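PDB 1O4T: oxalate-binding protein from Thermotoga maritima, which binds oxalate beside a manganese ion in a homodimeric double-stranded beta-helix (cupin) fold and is a putative oxalate decarboxylase. Local coordinates for residues A[21-31]-A[40-48]; A[55-66]-A[121-132]. All coordinates share one frame; numbering follows the deposited sequence. Where two conformers were deposited one is given.

Interaction 1 (A[21-31]-A[40-48])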
loop_
_atom_site.group_PDB
_atom_site.type_symbol
_atom_site.label_atom_id
_atom_site.label_comp_id
_atom_site.label_asym_id
_atom_site.label_seq_id
_atom_site.Cartn_x
_atom_site.Cartn_y
_atom_site.Cartn_z
ATOM N N VAL A 21 12.634 -0.747 -4.031
ATOM C CA VAL A 21 13.092 -1.091 -2.684
ATOM C C VAL A 21 12.523 -2.470 -2.356
ATOM O O VAL A 21 11.304 -2.647 -2.336
ATOM C CB VAL A 21 12.552 -0.077 -1.651
ATOM C CG1 VAL A 21 12.911 -0.494 -0.202
ATOM C CG2 VAL A 21 13.025 1.339 -1.990
ATOM N N ARG A 22 13.404 -3.449 -2.132
ATOM C CA ARG A 22 12.972 -4.794 -1.739
ATOM C C ARG A 22 12.695 -4.881 -0.224
ATOM O O ARG A 22 13.631 -4.920 0.575
ATOM C CB ARG A 22 13.977 -5.873 -2.152
ATOM C CG ARG A 22 13.503 -7.304 -1.822
ATOM C CD ARG A 22 13.972 -8.387 -2.797
ATOM N NE ARG A 22 13.368 -8.246 -4.138
ATOM C CZ ARG A 22 13.769 -8.930 -5.205
ATOM N NH1 ARG A 22 13.187 -8.745 -6.370
ATOM N NH2 ARG A 22 14.767 -9.803 -5.118
ATOM N N SER A 23 11.403 -4.855 0.157
ATOM C CA SER A 23 10.962 -4.900 1.579
ATOM C C SER A 23 11.797 -5.946 2.295
ATOM O O SER A 23 12.383 -5.717 3.357
ATOM C CB SER A 23 9.462 -5.333 1.743
ATOM O OG SER A 23 8.572 -4.262 2.090
ATOM N N SER A 24 11.822 -7.114 1.677
ATOM C CA SER A 24 12.500 -8.273 2.228
ATOM C C SER A 24 13.898 -7.879 2.739
ATOM O O SER A 24 14.437 -8.522 3.659
ATOM C CB SER A 24 12.551 -9.362 1.125
ATOM O OG SER A 24 11.473 -9.125 0.157
ATOM N N GLU A 25 14.470 -6.808 2.178
ATOM C CA GLU A 25 15.843 -6.411 2.499
ATOM C C GLU A 25 15.998 -5.043 3.228
ATOM O O GLU A 25 17.047 -4.370 3.111
ATOM C CB GLU A 25 16.630 -6.444 1.215
ATOM C CG GLU A 25 16.613 -7.835 0.604
ATOM C CD GLU A 25 17.318 -7.909 -0.741
ATOM O OE1 GLU A 25 17.534 -6.851 -1.393
ATOM O OE2 GLU A 25 17.655 -9.038 -1.159
ATOM N N ILE A 26 14.970 -4.664 3.999
ATOM C CA ILE A 26 15.011 -3.487 4.867
ATOM C C ILE A 26 14.986 -4.005 6.295
ATOM O O ILE A 26 14.130 -4.825 6.646
ATOM C CB ILE A 26 13.768 -2.594 4.668
ATOM C CG1 ILE A 26 13.692 -1.993 3.254
ATOM C CG2 ILE A 26 13.708 -1.507 5.764
ATOM C CD1 ILE A 26 14.389 -0.673 3.048
ATOM N N THR A 27 15.897 -3.521 7.128
ATOM C CA THR A 27 15.933 -3.935 8.526
ATOM C C THR A 27 14.843 -3.192 9.305
ATOM O O THR A 27 14.816 -1.969 9.367
ATOM C CB THR A 27 17.311 -3.693 9.144
ATOM O OG1 THR A 27 18.314 -4.342 8.352
ATOM C CG2 THR A 27 17.423 -4.378 10.506
ATOM N N PRO A 28 13.923 -3.933 9.882
ATOM C CA PRO A 28 12.825 -3.309 10.614
ATOM C C PRO A 28 13.323 -2.705 11.923
ATOM O O PRO A 28 14.349 -3.150 12.438
ATOM C CB PRO A 28 11.891 -4.493 10.866
ATOM C CG PRO A 28 12.364 -5.540 9.882
ATOM C CD PRO A 28 13.820 -5.406 9.905
ATOM N N GLU A 29 12.642 -1.679 12.432
ATOM C CA GLU A 29 12.885 -1.259 13.804
ATOM C C GLU A 29 11.888 -1.907 14.732
ATOM O O GLU A 29 10.687 -1.884 14.477
ATOM C CB GLU A 29 12.931 0.265 13.989
ATOM C CG GLU A 29 11.641 1.036 13.865
ATOM C CD GLU A 29 11.824 2.522 14.144
ATOM O OE1 GLU A 29 12.484 2.829 15.169
ATOM O OE2 GLU A 29 11.283 3.360 13.357
ATOM N N ARG A 30 12.396 -2.495 15.807
ATOM C CA ARG A 30 11.541 -3.152 16.787
ATOM C C ARG A 30 11.128 -2.089 17.795
ATOM O O ARG A 30 11.983 -1.411 18.363
ATOM C CB ARG A 30 12.279 -4.326 17.428
ATOM C CG ARG A 30 11.567 -5.003 18.574
ATOM C CD ARG A 30 12.534 -5.743 19.518
ATOM N NE ARG A 30 13.125 -4.941 20.616
ATOM C CZ ARG A 30 14.056 -5.404 21.472
ATOM N NH1 ARG A 30 14.524 -6.645 21.354
ATOM N NH2 ARG A 30 14.537 -4.627 22.440
ATOM N N ILE A 31 9.814 -1.931 17.993
ATOM C CA ILE A 31 9.262 -0.913 18.892
ATOM C C ILE A 31 8.412 -1.615 19.944
ATOM O O ILE A 31 7.561 -2.414 19.607
ATOM C CB ILE A 31 8.392 0.097 18.123
ATOM C CG1 ILE A 31 9.197 0.764 17.000
ATOM C CG2 ILE A 31 7.824 1.131 19.091
ATOM C CD1 ILE A 31 8.343 1.383 15.914
ATOM N N GLU A 40 5.696 -6.167 21.440
ATOM C CA GLU A 40 6.707 -5.593 20.559
ATOM C C GLU A 40 6.200 -5.718 19.133
ATOM O O GLU A 40 5.670 -6.753 18.747
ATOM C CB GLU A 40 8.026 -6.361 20.632
ATOM C CG GLU A 40 8.820 -6.230 21.917
ATOM C CD GLU A 40 10.109 -7.062 21.883
ATOM O OE1 GLU A 40 10.350 -7.743 20.856
ATOM O OE2 GLU A 40 10.882 -7.038 22.872
ATOM N N VAL A 41 6.465 -4.676 18.355
ATOM C CA VAL A 41 6.035 -4.514 16.989
ATOM C C VAL A 41 7.281 -4.210 16.110
ATOM O O VAL A 41 8.337 -3.856 16.640
ATOM C CB VAL A 41 4.980 -3.397 17.056
ATOM C CG1 VAL A 41 5.190 -2.305 16.059
ATOM C CG2 VAL A 41 3.593 -4.009 17.081
ATOM N N GLU A 42 7.213 -4.453 14.806
ATOM C CA GLU A 42 8.325 -4.134 13.878
ATOM C C GLU A 42 7.844 -3.210 12.808
ATOM O O GLU A 42 6.778 -3.422 12.239
ATOM C CB GLU A 42 8.897 -5.361 13.192
ATOM C CG GLU A 42 9.657 -6.285 14.118
ATOM C CD GLU A 42 10.693 -7.089 13.374
ATOM O OE1 GLU A 42 10.372 -7.664 12.297
ATOM O OE2 GLU A 42 11.846 -7.128 13.852
ATOM N N MET A 43 8.630 -2.173 12.555
ATOM C CA MET A 43 8.320 -1.192 11.528
ATOM C C MET A 43 9.473 -1.084 10.534
ATOM O O MET A 43 10.584 -0.756 10.914
ATOM C CB MET A 43 8.050 0.163 12.154
ATOM C CG MET A 43 7.622 1.214 11.122
ATOM S SD MET A 43 7.600 2.883 11.797
ATOM C CE MET A 43 6.179 2.765 12.661
ATOM N N ALA A 44 9.179 -1.393 9.266
ATOM C CA ALA A 44 10.123 -1.242 8.153
ATOM C C ALA A 44 9.740 -0.015 7.341
ATOM O O ALA A 44 8.696 -0.012 6.675
ATOM C CB ALA A 44 10.106 -2.501 7.280
ATOM N N HIS A 45 10.577 1.022 7.369
ATOM C CA HIS A 45 10.318 2.230 6.595
ATOM C C HIS A 45 10.748 1.975 5.149
ATOM O O HIS A 45 11.883 1.606 4.882
ATOM C CB HIS A 45 11.055 3.434 7.139
ATOM C CG HIS A 45 10.879 3.653 8.605
ATOM N ND1 HIS A 45 10.102 4.676 9.113
ATOM C CD2 HIS A 45 11.386 2.985 9.676
ATOM C CE1 HIS A 45 10.141 4.628 10.435
ATOM N NE2 HIS A 45 10.904 3.606 10.801
ATOM N N LEU A 46 9.830 2.160 4.218
ATOM C CA LEU A 46 10.062 1.765 2.829
ATOM C C LEU A 46 10.451 2.954 1.940
ATOM O O LEU A 46 11.309 2.815 1.062
ATOM C CB LEU A 46 8.830 1.046 2.296
ATOM C CG LEU A 46 8.448 -0.133 3.154
ATOM C CD1 LEU A 46 7.258 -0.803 2.509
ATOM C CD2 LEU A 46 9.581 -1.102 3.366
ATOM N N LEU A 47 9.844 4.111 2.198
ATOM C CA LEU A 47 10.204 5.367 1.541
ATOM C C LEU A 47 10.214 6.497 2.523
ATOM O O LEU A 47 9.344 6.582 3.382
ATOM C CB LEU A 47 9.186 5.714 0.484
ATOM C CG LEU A 47 9.060 4.754 -0.681
ATOM C CD1 LEU A 47 7.736 5.043 -1.437
ATOM C CD2 LEU A 47 10.251 4.762 -1.618
ATOM N N SER A 48 11.181 7.383 2.384
ATOM C CA SER A 48 11.261 8.551 3.235
ATOM C C SER A 48 10.254 9.619 2.799
ATOM O O SER A 48 9.722 9.598 1.678
ATOM C CB SER A 48 12.675 9.127 3.223
ATOM O OG SER A 48 12.945 9.824 2.022
HETATM O O HOH W 1 13.501 0.333 8.955
#
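Glu29 to Ile31 pair with Val41 to Met43 as an antiparallel beta hairpin at one margin of the larger sheet of the cupin fold. Four backbone hydrogen bonds tie the hydrogen-bonded pairs Glu29-Met43 and Ile31-Val41; Glu29 N meets Met43 O at 2.7 Å, and Ile31 N reaches Val41 O at 2.8 Å. Between them the non-hydrogen-bonded pair Arg30-Glu42 brings the alpha carbons within 4.5 Å.

On the face of Glu29, Ile31, Val41 and Met43, a carboxylate meets an imidazole. Glu29 CG sits between its backbone N and carbonyl carbon (chi1 71°), and the extended chain beyond it carries the acid to His45. His45 NE2 donates to Glu29 OE2 at 2.6 Å, in the ring plane but meeting the oxygen on its anti side and somewhat out of the carboxylate plane; the two groups are 48° apart. Alongside, Ile31 CD1 rests on Met43 CB at 4.0 Å, the longer isoleucine arm ending on methionine's first side-chain carbon. The opposite face is polar: Glu40 OE2 stands over one face of the Arg30 guanidinium, 3.8 Å from Arg30 NE, a long salt bridge of charge alone. Just before the pairing, CB and CG of the puckered Pro28 ring rest against Glu42 OE1, CG at 3.8 Å.

Beyond the hairpin, Ile26 CG2 packs on Ala44 CB at 4.0 Å, and both methyls of Leu46 approach the Ser23 hydroxyl. Strand 40-45 is bonded along its other edge to strand 56-64, while Val21 and Arg22 pair with a strand of the second subunit, carrying the sheet across the dimer interface.

Interaction 2 (A[55-66]-A[121-132]); sequences KARLFARMKLPP and NTDLEFLAVIIL
Met62 and Phe126 meet at the close-packed middle of two long antiparallel strands, 58-64 and 124-132, whose axes run 174° apart. Met62 CB lies over one face of the Phe126 ring, 3.8 Å from its centroid, a CH-pi contact. The ring turns in under Met62 because Phe126 CG sits between its backbone N and carbonyl carbon (chi1 55°), and Leu64 CD1 adds an oblique contact at Phe126 CE2. Small Ala60 and Ala128 continue this face toward Leu58, whose CD2 touches Ile130 CD1 at 3.6 Å. Ile130 and Leu58 both touch the bound oxalate, presenting it with hydrocarbon. On the other face Phe59 and Val129 lie side by side, with Phe59 CD2 3.6 Å from Val129 CG2.

Farther along the face of Phe59 and Val129, Arg61, Lys63 and Glu125 are polar and partly exposed. One pair is close: Arg61 brings NE and NH2 each to 2.9 Å from Glu125 OE1 in a salt bridge, the flat groups 50° apart. Lys63 is held more loosely, its NZ 4.3 Å from Asp123 OD2, beyond a salt bridge, and in a long, weak ion pair with Glu42; its aliphatic chain passes Asp123 and Glu125. Past Leu124 the regular strand pairing gives way to exposed Pro66 and Asn121.

At the far end, a beta bulge between Ala56 and Leu58 shifts the register by one. Leu58 N is left buried without a partner, while Arg57 N bonds to Ile130 O at 3.0 Å. Ile130 CD1 sits over one face of the Arg57 guanidinium, toward its rim; Arg57 NE is salt-bridged to Glu78. A water bridges Lys55 O and Leu132 O. Strand 40-45 flanks strand 56-64, strand 78-86 flanks strand 124-132, and Phe126 meets the ring of Tyr82.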
loop_
_atom_site.group_PDB
_atom_site.type_symbol
_atom_site.label_atom_id
_atom_site.label_comp_id
_atom_site.label_asym_id
_atom_site.label_seq_id
_atom_site.Cartn_x
_atom_site.Cartn_y
_atom_site.Cartn_z
ATOM N N LYS A 55 4.877 15.116 1.015
ATOM C CA LYS A 55 3.424 14.993 0.865
ATOM C C LYS A 55 2.850 13.888 1.750
ATOM O O LYS A 55 1.662 13.894 2.072
ATOM C CB LYS A 55 3.079 14.730 -0.594
ATOM C CG LYS A 55 3.427 15.889 -1.510
ATOM C CD LYS A 55 2.522 17.078 -1.208
ATOM C CE LYS A 55 2.705 18.189 -2.197
ATOM N NZ LYS A 55 1.963 19.409 -1.748
ATOM N N ALA A 56 3.703 12.925 2.101
ATOM C CA ALA A 56 3.383 11.825 3.011
ATOM C C ALA A 56 4.545 11.719 3.979
ATOM O O ALA A 56 5.695 11.979 3.612
ATOM C CB ALA A 56 3.202 10.531 2.255
ATOM N N ARG A 57 4.265 11.410 5.228
ATOM C CA ARG A 57 5.326 11.350 6.201
ATOM C C ARG A 57 5.701 9.923 6.625
ATOM O O ARG A 57 6.715 9.751 7.310
ATOM C CB ARG A 57 5.012 12.252 7.408
ATOM C CG ARG A 57 4.092 11.672 8.479
ATOM C CD ARG A 57 4.059 12.546 9.754
ATOM N NE ARG A 57 3.105 12.093 10.759
ATOM C CZ ARG A 57 3.285 11.042 11.559
ATOM N NH1 ARG A 57 4.400 10.320 11.523
ATOM N NH2 ARG A 57 2.348 10.719 12.421
ATOM N N LEU A 58 4.899 8.928 6.225
ATOM C CA LEU A 58 5.157 7.522 6.519
ATOM C C LEU A 58 4.701 6.606 5.385
ATOM O O LEU A 58 3.581 6.733 4.907
ATOM C CB LEU A 58 4.385 7.087 7.779
ATOM C CG LEU A 58 4.678 5.659 8.276
ATOM C CD1 LEU A 58 6.096 5.588 8.836
ATOM C CD2 LEU A 58 3.679 5.255 9.317
ATOM N N PHE A 59 5.559 5.663 5.004
ATOM C CA PHE A 59 5.202 4.590 4.094
ATOM C C PHE A 59 5.967 3.364 4.602
ATOM O O PHE A 59 7.145 3.204 4.314
ATOM C CB PHE A 59 5.524 4.935 2.633
ATOM C CG PHE A 59 4.934 3.976 1.642
ATOM C CD1 PHE A 59 5.525 2.745 1.420
ATOM C CD2 PHE A 59 3.747 4.256 0.996
ATOM C CE1 PHE A 59 4.984 1.810 0.535
ATOM C CE2 PHE A 59 3.170 3.317 0.126
ATOM C CZ PHE A 59 3.797 2.072 -0.095
ATOM N N ALA A 60 5.298 2.525 5.407
ATOM C CA ALA A 60 5.968 1.506 6.177
ATOM C C ALA A 60 5.209 0.223 6.177
ATOM O O ALA A 60 3.991 0.214 6.018
ATOM C CB ALA A 60 6.129 1.954 7.595
ATOM N N ARG A 61 5.946 -0.863 6.363
ATOM C CA ARG A 61 5.362 -2.184 6.551
ATOM C C ARG A 61 5.473 -2.544 8.038
ATOM O O ARG A 61 6.596 -2.495 8.620
ATOM C CB ARG A 61 6.103 -3.215 5.712
ATOM C CG ARG A 61 5.407 -4.537 5.631
ATOM C CD ARG A 61 6.173 -5.631 4.894
ATOM N NE ARG A 61 5.413 -6.891 4.974
ATOM C CZ ARG A 61 5.608 -7.960 4.195
ATOM N NH1 ARG A 61 6.555 -7.960 3.259
ATOM N NH2 ARG A 61 4.846 -9.039 4.350
ATOM N N MET A 62 4.341 -2.870 8.662
ATOM C CA MET A 62 4.311 -3.157 10.094
ATOM C C MET A 62 4.090 -4.645 10.239
ATOM O O MET A 62 3.376 -5.197 9.432
ATOM C CB MET A 62 3.122 -2.482 10.728
ATOM C CG MET A 62 3.066 -0.971 10.529
ATOM S SD MET A 62 4.361 -0.233 11.365
ATOM C CE MET A 62 4.079 -0.913 13.037
ATOM N N LYS A 63 4.714 -5.248 11.252
ATOM C CA LYS A 63 4.500 -6.622 11.638
ATOM C C LYS A 63 4.153 -6.647 13.111
ATOM O O LYS A 63 4.949 -6.198 13.949
ATOM C CB LYS A 63 5.768 -7.405 11.416
ATOM C CG LYS A 63 5.635 -8.891 11.704
ATOM C CD LYS A 63 6.869 -9.640 11.184
ATOM C CE LYS A 63 7.805 -9.990 12.281
ATOM N NZ LYS A 63 9.024 -10.744 11.736
ATOM N N LEU A 64 2.956 -7.146 13.414
ATOM C CA LEU A 64 2.462 -7.351 14.780
ATOM C C LEU A 64 2.445 -8.854 15.115
ATOM O O LEU A 64 1.601 -9.616 14.608
ATOM C CB LEU A 64 1.046 -6.786 14.925
ATOM C CG LEU A 64 0.982 -5.316 15.343
ATOM C CD1 LEU A 64 1.795 -4.394 14.392
ATOM C CD2 LEU A 64 -0.481 -4.840 15.468
ATOM N N PRO A 65 3.357 -9.288 15.967
ATOM C CA PRO A 65 3.313 -10.649 16.470
ATOM C C PRO A 65 1.988 -10.947 17.180
ATOM O O PRO A 65 1.303 -10.021 17.611
ATOM C CB PRO A 65 4.463 -10.692 17.480
ATOM C CG PRO A 65 5.347 -9.568 17.097
ATOM C CD PRO A 65 4.488 -8.533 16.520
ATOM N N PRO A 66 1.625 -12.216 17.287
ATOM C CA PRO A 66 0.450 -12.607 18.032
ATOM C C PRO A 66 0.418 -11.986 19.413
ATOM O O PRO A 66 1.399 -12.087 20.156
ATOM C CB PRO A 66 0.592 -14.129 18.105
ATOM C CG PRO A 66 1.298 -14.450 16.836
ATOM C CD PRO A 66 2.274 -13.370 16.645
ATOM N N ASN A 121 -3.102 -16.086 15.669
ATOM C CA ASN A 121 -1.914 -16.871 16.059
ATOM C C ASN A 121 -0.767 -16.857 15.080
ATOM O O ASN A 121 0.172 -17.645 15.235
ATOM C CB ASN A 121 -2.304 -18.337 16.291
ATOM C CG ASN A 121 -3.347 -18.461 17.355
ATOM O OD1 ASN A 121 -3.054 -18.418 18.578
ATOM N ND2 ASN A 121 -4.601 -18.509 16.908
ATOM N N THR A 122 -0.875 -16.021 14.047
ATOM C CA THR A 122 0.233 -15.761 13.166
ATOM C C THR A 122 0.401 -14.254 13.092
ATOM O O THR A 122 -0.454 -13.487 13.570
ATOM C CB THR A 122 -0.024 -16.327 11.756
ATOM O OG1 THR A 122 -1.295 -15.886 11.280
ATOM C CG2 THR A 122 -0.167 -17.815 11.785
ATOM N N ASP A 123 1.507 -13.838 12.496
ATOM C CA ASP A 123 1.786 -12.432 12.375
ATOM C C ASP A 123 0.708 -11.706 11.576
ATOM O O ASP A 123 0.264 -12.181 10.541
ATOM C CB ASP A 123 3.157 -12.189 11.718
ATOM C CG ASP A 123 4.325 -12.709 12.552
ATOM O OD1 ASP A 123 4.213 -12.860 13.786
ATOM O OD2 ASP A 123 5.416 -12.986 12.021
ATOM N N LEU A 124 0.311 -10.533 12.064
ATOM C CA LEU A 124 -0.515 -9.610 11.309
ATOM C C LEU A 124 0.443 -8.593 10.651
ATOM O O LEU A 124 1.150 -7.898 11.351
ATOM C CB LEU A 124 -1.477 -8.877 12.244
ATOM C CG LEU A 124 -2.271 -7.662 11.768
ATOM C CD1 LEU A 124 -3.258 -8.021 10.667
ATOM C CD2 LEU A 124 -2.978 -7.084 12.982
ATOM N N GLU A 125 0.485 -8.520 9.334
ATOM C CA GLU A 125 1.289 -7.496 8.694
ATOM C C GLU A 125 0.428 -6.576 7.862
ATOM O O GLU A 125 -0.574 -6.983 7.288
ATOM C CB GLU A 125 2.342 -8.134 7.828
ATOM C CG GLU A 125 3.115 -9.238 8.522
ATOM C CD GLU A 125 4.496 -9.483 7.931
ATOM O OE1 GLU A 125 4.985 -8.598 7.220
ATOM O OE2 GLU A 125 5.111 -10.544 8.225
ATOM N N PHE A 126 0.831 -5.316 7.786
ATOM C CA PHE A 126 0.123 -4.369 6.981
ATOM C C PHE A 126 1.014 -3.211 6.568
ATOM O O PHE A 126 2.043 -2.905 7.206
ATOM C CB PHE A 126 -1.111 -3.841 7.717
ATOM C CG PHE A 126 -0.827 -3.235 9.075
ATOM C CD1 PHE A 126 -0.691 -1.873 9.226
ATOM C CD2 PHE A 126 -0.756 -4.046 10.206
ATOM C CE1 PHE A 126 -0.422 -1.328 10.492
ATOM C CE2 PHE A 126 -0.527 -3.524 11.465
ATOM C CZ PHE A 126 -0.378 -2.157 11.611
ATOM N N LEU A 127 0.583 -2.566 5.508
ATOM C CA LEU A 127 1.167 -1.332 5.048
ATOM C C LEU A 127 0.521 -0.141 5.701
ATOM O O LEU A 127 -0.686 -0.095 5.805
ATOM C CB LEU A 127 0.922 -1.264 3.546
ATOM C CG LEU A 127 2.090 -0.993 2.663
ATOM C CD1 LEU A 127 3.190 -2.035 2.868
ATOM C CD2 LEU A 127 1.524 -0.954 1.205
ATOM N N ALA A 128 1.310 0.847 6.105
ATOM C CA ALA A 128 0.800 2.088 6.720
ATOM C C ALA A 128 1.326 3.283 5.959
ATOM O O ALA A 128 2.535 3.404 5.762
ATOM C CB ALA A 128 1.199 2.157 8.156
ATOM N N VAL A 129 0.431 4.182 5.560
ATOM C CA VAL A 129 0.798 5.349 4.801
ATOM C C VAL A 129 0.131 6.585 5.440
ATOM O O VAL A 129 -1.067 6.628 5.579
ATOM C CB VAL A 129 0.309 5.259 3.337
ATOM C CG1 VAL A 129 1.003 6.312 2.496
ATOM C CG2 VAL A 129 0.605 3.898 2.782
ATOM N N ILE A 130 0.907 7.586 5.817
ATOM C CA ILE A 130 0.330 8.781 6.415
ATOM C C ILE A 130 0.474 9.900 5.399
ATOM O O ILE A 130 1.575 10.166 4.975
ATOM C CB ILE A 130 1.026 9.123 7.740
ATOM C CG1 ILE A 130 0.846 7.973 8.732
ATOM C CG2 ILE A 130 0.442 10.413 8.333
ATOM C CD1 ILE A 130 1.679 8.124 10.046
ATOM N N ILE A 131 -0.634 10.541 5.032
ATOM C CA ILE A 131 -0.634 11.577 4.026
ATOM C C ILE A 131 -1.050 12.890 4.694
ATOM O O ILE A 131 -2.062 12.966 5.424
ATOM C CB ILE A 131 -1.551 11.159 2.850
ATOM C CG1 ILE A 131 -0.967 9.897 2.165
ATOM C CG2 ILE A 131 -1.710 12.264 1.867
ATOM C CD1 ILE A 131 -1.696 9.413 0.918
ATOM N N LEU A 132 -0.245 13.910 4.429
ATOM C CA LEU A 132 -0.364 15.187 5.087
ATOM C C LEU A 132 -1.536 16.045 4.592
ATOM O O LEU A 132 -1.793 16.130 3.391
ATOM C CB LEU A 132 0.959 15.951 4.985
ATOM C CG LEU A 132 2.151 15.201 5.605
ATOM C CD1 LEU A 132 3.407 16.062 5.562
ATOM C CD2 LEU A 132 1.868 14.747 7.042
HETATM O O HOH W 2 -0.028 15.706 1.430
#

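Overall arrangement
Interactions 1 and 2 are adjoining strand pairs of one antiparallel sheet, their centres about 9 Å apart. Strand 40-45 joins them: its backbone bonds to strand 56-64, Ala44 N reaching Arg61 O at 2.9 Å and Leu46 N reaching Phe59 O at 2.9 Å, while Val41 CG2 packs 3.3 Å from Leu64 CD1. Both contribute to the surroundings of the oxalate, unequally. The Ile130 side chain of interaction 2 lies about 4 Å from oxalate and about 5 Å from the manganese ion, which His73, His75, Glu80 and His114 bind; the Met43 side chain of interaction 1 is about 5 Å from a bound oxalate ion and about 8 Å from the manganese ion. Both interactions also touch the second subunit.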